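Local coordinates for tubulin-like protein CetZ (Methanosaeta thermophila, PDB 3ZID), which binds GTP, belongs to the tubulin/FtsZ family of GTPases and is probably involved in controlling archaeal cell shape, at residues 63-71 against 89-100. Numbering follows the deposited sequence.
Sequences AKDRLHVPN and NQEMILEEIEKR
Strand 66-68 runs nearly antiparallel to helix 89-98 (166° between their axes, closest approach 10.1 Å), with Leu67 pointing at the helix from the strand and Val69 following just after it, as strand and following helix do in a Rossmann-like GTPase sheet. Leu67 holds CG opposite its backbone N (chi1 -178°), which carries CD2 onto Glu96 CB at 3.9 Å, while CD1 lies beside the Met92 sulfur. Val69 splits its methyls: CG2 meets Ile93 CD1 at 3.8 Å, the two side chains crossing at about a right angle, and CG1 lies against Asn89 CG, whose ND2 bonds to Gly85 O. The Met92 methyl CE comes up against Pro70 CD at 3.9 Å. At the other end, Arg100 directs NH1 and NH2 end-on to one oxygen, Asp65 OD1, at 2.6 and 2.8 Å. The carboxylate plane is turned 50° from the guanidinium, in whose plane the oxygen nearly lies. Side-on, Arg100 NE and NH2 share Glu96 OE2, the NH2 bond measuring 3.0 Å; Glu44 also pairs with NH1. Lys64 NZ is a third donor to Asp65 OD1. A leucine in place of Arg100 would probably leave Glu96 without its mate in this network and Asp65 with Lys64 as its remaining cation here. The contact thus joins the edge strand of the GTPase sheet to its helix through an apolar seam closed by a salt-bridge network, in which acidic groups on both sides probably offset the neighbouring Lys64 and Arg100 charges.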
loop_
_atom_site.group_PDB
_atom_site.type_symbol
_atom_site.label_atom_id
_atom_site.label_comp_id
_atom_site.label_asym_id
_atom_site.label_seq_id
_atom_site.Cartn_x
_atom_site.Cartn_y
_atom_site.Cartn_z
ATOM N N ALA A 63 13.853 -17.045 -9.357
ATOM C CA ALA A 63 14.698 -16.208 -10.211
ATOM C C ALA A 63 13.941 -15.685 -11.425
ATOM O O ALA A 63 14.152 -14.554 -11.858
ATOM C CB ALA A 63 15.919 -16.987 -10.659
ATOM N N LYS A 64 13.032 -16.499 -11.950
ATOM C CA LYS A 64 12.212 -16.090 -13.081
ATOM C C LYS A 64 11.243 -14.968 -12.736
ATOM O O LYS A 64 10.701 -14.312 -13.623
ATOM C CB LYS A 64 11.426 -17.276 -13.607
ATOM C CG LYS A 64 10.644 -18.000 -12.535
ATOM C CD LYS A 64 9.734 -19.056 -13.151
ATOM C CE LYS A 64 8.437 -18.447 -13.678
ATOM N NZ LYS A 64 7.443 -18.260 -12.590
ATOM N N ASP A 65 11.021 -14.756 -11.444
ATOM C CA ASP A 65 10.068 -13.756 -11.005
ATOM C C ASP A 65 10.783 -12.498 -10.523
ATOM O O ASP A 65 10.169 -11.613 -9.923
ATOM C CB ASP A 65 9.181 -14.330 -9.898
ATOM C CG ASP A 65 8.279 -15.451 -10.393
ATOM O OD1 ASP A 65 8.148 -15.618 -11.623
ATOM O OD2 ASP A 65 7.673 -16.146 -9.548
ATOM N N ARG A 66 12.086 -12.432 -10.778
ATOM C CA ARG A 66 12.881 -11.263 -10.420
ATOM C C ARG A 66 13.294 -10.511 -11.665
ATOM O O ARG A 66 14.144 -10.965 -12.424
ATOM C CB ARG A 66 14.124 -11.647 -9.622
ATOM C CG ARG A 66 13.850 -12.453 -8.395
ATOM C CD ARG A 66 15.130 -12.664 -7.601
ATOM N NE ARG A 66 14.908 -13.582 -6.492
ATOM C CZ ARG A 66 15.830 -13.920 -5.600
ATOM N NH1 ARG A 66 17.049 -13.410 -5.685
ATOM N NH2 ARG A 66 15.527 -14.757 -4.617
ATOM N N LEU A 67 12.646 -9.374 -11.879
ATOM C CA LEU A 67 12.841 -8.582 -13.075
ATOM C C LEU A 67 13.717 -7.362 -12.808
ATOM O O LEU A 67 13.313 -6.429 -12.097
ATOM C CB LEU A 67 11.493 -8.165 -13.662
ATOM C CG LEU A 67 11.599 -7.366 -14.964
ATOM C CD1 LEU A 67 12.309 -8.183 -16.027
ATOM C CD2 LEU A 67 10.228 -6.961 -15.455
ATOM N N HIS A 68 14.938 -7.404 -13.338
ATOM C CA HIS A 68 15.847 -6.273 -13.258
ATOM C C HIS A 68 15.607 -5.318 -14.417
ATOM O O HIS A 68 15.558 -5.719 -15.574
ATOM C CB HIS A 68 17.309 -6.730 -13.260
ATOM C CG HIS A 68 18.279 -5.618 -13.006
ATOM N ND1 HIS A 68 19.496 -5.533 -13.640
ATOM C CD2 HIS A 68 18.208 -4.542 -12.187
ATOM C CE1 HIS A 68 20.135 -4.453 -13.226
ATOM N NE2 HIS A 68 19.375 -3.833 -12.343
ATOM N N VAL A 69 15.423 -4.052 -14.089
ATOM C CA VAL A 69 15.285 -3.020 -15.096
ATOM C C VAL A 69 16.545 -2.173 -15.060
ATOM O O VAL A 69 16.711 -1.367 -14.149
ATOM C CB VAL A 69 14.065 -2.142 -14.810
ATOM C CG1 VAL A 69 13.938 -1.066 -15.863
ATOM C CG2 VAL A 69 12.789 -3.004 -14.708
ATOM N N PRO A 70 17.452 -2.353 -16.031
ATOM C CA PRO A 70 18.738 -1.654 -15.904
ATOM C C PRO A 70 18.534 -0.137 -15.879
ATOM O O PRO A 70 17.698 0.353 -16.629
ATOM C CB PRO A 70 19.487 -2.074 -17.175
ATOM C CG PRO A 70 18.797 -3.319 -17.646
ATOM C CD PRO A 70 17.360 -3.138 -17.272
ATOM N N ASN A 71 19.239 0.577 -15.004
ATOM C CA ASN A 71 19.287 2.050 -15.042
ATOM C C ASN A 71 17.928 2.744 -14.874
ATOM O O ASN A 71 17.827 3.810 -14.265
ATOM C CB ASN A 71 19.974 2.539 -16.323
ATOM C CG ASN A 71 21.401 2.059 -16.435
ATOM O OD1 ASN A 71 22.033 1.730 -15.431
ATOM N ND2 ASN A 71 21.925 2.022 -17.661
ATOM N N ASN A 89 12.219 1.496 -20.501
ATOM C CA ASN A 89 12.108 0.046 -20.350
ATOM C C ASN A 89 10.678 -0.475 -20.308
ATOM O O ASN A 89 10.452 -1.649 -20.008
ATOM C CB ASN A 89 12.829 -0.393 -19.083
ATOM C CG ASN A 89 14.302 -0.063 -19.114
ATOM O OD1 ASN A 89 15.112 -0.873 -19.564
ATOM N ND2 ASN A 89 14.664 1.121 -18.618
ATOM N N GLN A 90 9.734 0.394 -20.656
ATOM C CA GLN A 90 8.302 0.108 -20.586
ATOM C C GLN A 90 7.896 -1.181 -21.305
ATOM O O GLN A 90 7.180 -2.019 -20.751
ATOM C CB GLN A 90 7.511 1.288 -21.164
ATOM C CG GLN A 90 6.001 1.100 -21.197
ATOM C CD GLN A 90 5.253 2.374 -21.583
ATOM O OE1 GLN A 90 5.638 3.480 -21.196
ATOM N NE2 GLN A 90 4.169 2.218 -22.332
ATOM N N GLU A 91 8.358 -1.338 -22.539
ATOM C CA GLU A 91 7.980 -2.499 -23.330
ATOM C C GLU A 91 8.511 -3.785 -22.715
ATOM O O GLU A 91 7.826 -4.808 -22.694
ATOM C CB GLU A 91 8.459 -2.339 -24.769
ATOM C CG GLU A 91 7.903 -1.088 -25.457
ATOM C CD GLU A 91 6.414 -1.180 -25.816
ATOM O OE1 GLU A 91 5.712 -2.108 -25.353
ATOM O OE2 GLU A 91 5.941 -0.309 -26.575
ATOM N N MET A 92 9.728 -3.718 -22.197
ATOM C CA MET A 92 10.370 -4.876 -21.593
ATOM C C MET A 92 9.595 -5.324 -20.354
ATOM O O MET A 92 9.374 -6.514 -20.126
ATOM C CB MET A 92 11.818 -4.528 -21.236
ATOM C CG MET A 92 12.614 -5.683 -20.675
ATOM S SD MET A 92 12.836 -5.560 -18.900
ATOM C CE MET A 92 13.838 -4.078 -18.776
ATOM N N ILE A 93 9.189 -4.353 -19.550
ATOM C CA ILE A 93 8.410 -4.629 -18.356
ATOM C C ILE A 93 7.043 -5.229 -18.703
ATOM O O ILE A 93 6.685 -6.316 -18.232
ATOM C CB ILE A 93 8.266 -3.357 -17.519
ATOM C CG1 ILE A 93 9.605 -3.055 -16.857
ATOM C CG2 ILE A 93 7.166 -3.512 -16.481
ATOM C CD1 ILE A 93 9.868 -1.583 -16.640
ATOM N N LEU A 94 6.294 -4.544 -19.560
ATOM C CA LEU A 94 4.991 -5.045 -19.996
ATOM C C LEU A 94 5.040 -6.412 -20.688
ATOM O O LEU A 94 4.118 -7.229 -20.540
ATOM C CB LEU A 94 4.311 -4.021 -20.903
ATOM C CG LEU A 94 3.895 -2.730 -20.209
ATOM C CD1 LEU A 94 3.507 -1.686 -21.242
ATOM C CD2 LEU A 94 2.726 -3.030 -19.315
ATOM N N GLU A 95 6.111 -6.658 -21.431
ATOM C CA GLU A 95 6.308 -7.943 -22.089
ATOM C C GLU A 95 6.361 -9.070 -21.063
ATOM O O GLU A 95 5.724 -10.113 -21.225
ATOM C CB GLU A 95 7.580 -7.918 -22.934
ATOM C CG GLU A 95 8.032 -9.278 -23.412
ATOM C CD GLU A 95 9.215 -9.199 -24.362
ATOM O OE1 GLU A 95 9.663 -8.066 -24.659
ATOM O OE2 GLU A 95 9.685 -10.264 -24.820
ATOM N N GLU A 96 7.112 -8.840 -19.993
ATOM C CA GLU A 96 7.259 -9.830 -18.939
ATOM C C GLU A 96 5.918 -10.185 -18.312
ATOM O O GLU A 96 5.664 -11.345 -17.972
ATOM C CB GLU A 96 8.226 -9.326 -17.866
ATOM C CG GLU A 96 8.426 -10.301 -16.711
ATOM C CD GLU A 96 8.824 -11.697 -17.150
ATOM O OE1 GLU A 96 9.563 -11.824 -18.154
ATOM O OE2 GLU A 96 8.369 -12.667 -16.500
ATOM N N ILE A 97 5.060 -9.184 -18.169
ATOM C CA ILE A 97 3.723 -9.401 -17.631
ATOM C C ILE A 97 2.848 -10.183 -18.603
ATOM O O ILE A 97 2.218 -11.172 -18.226
ATOM C CB ILE A 97 3.061 -8.058 -17.289
ATOM C CG1 ILE A 97 3.809 -7.411 -16.124
ATOM C CG2 ILE A 97 1.583 -8.247 -16.998
ATOM C CD1 ILE A 97 3.536 -5.949 -15.954
ATOM N N GLU A 98 2.833 -9.753 -19.863
ATOM C CA GLU A 98 1.998 -10.398 -20.879
ATOM C C GLU A 98 2.362 -11.861 -21.134
ATOM O O GLU A 98 1.505 -12.656 -21.511
ATOM C CB GLU A 98 1.990 -9.585 -22.172
ATOM C CG GLU A 98 1.169 -8.309 -22.048
ATOM C CD GLU A 98 1.488 -7.282 -23.117
ATOM O OE1 GLU A 98 2.425 -7.510 -23.914
ATOM O OE2 GLU A 98 0.791 -6.245 -23.162
ATOM N N LYS A 99 3.618 -12.222 -20.894
ATOM C CA LYS A 99 4.056 -13.611 -21.031
ATOM C C LYS A 99 3.301 -14.560 -20.106
ATOM O O LYS A 99 3.261 -15.763 -20.354
ATOM C CB LYS A 99 5.545 -13.739 -20.699
ATOM C CG LYS A 99 6.492 -13.085 -21.684
ATOM C CD LYS A 99 7.938 -13.376 -21.310
ATOM C CE LYS A 99 8.905 -12.794 -22.332
ATOM N NZ LYS A 99 10.320 -13.127 -22.006
ATOM N N ARG A 100 2.699 -14.017 -19.049
ATOM C CA ARG A 100 2.065 -14.846 -18.037
ATOM C C ARG A 100 0.557 -14.948 -18.191
ATOM O O ARG A 100 -0.120 -15.485 -17.318
ATOM C CB ARG A 100 2.444 -14.360 -16.645
ATOM C CG ARG A 100 3.928 -14.183 -16.510
ATOM C CD ARG A 100 4.393 -14.159 -15.078
ATOM N NE ARG A 100 5.848 -14.060 -15.036
ATOM C CZ ARG A 100 6.593 -14.424 -14.002
ATOM N NH1 ARG A 100 6.021 -14.923 -12.908
ATOM N NH2 ARG A 100 7.912 -14.292 -14.068
#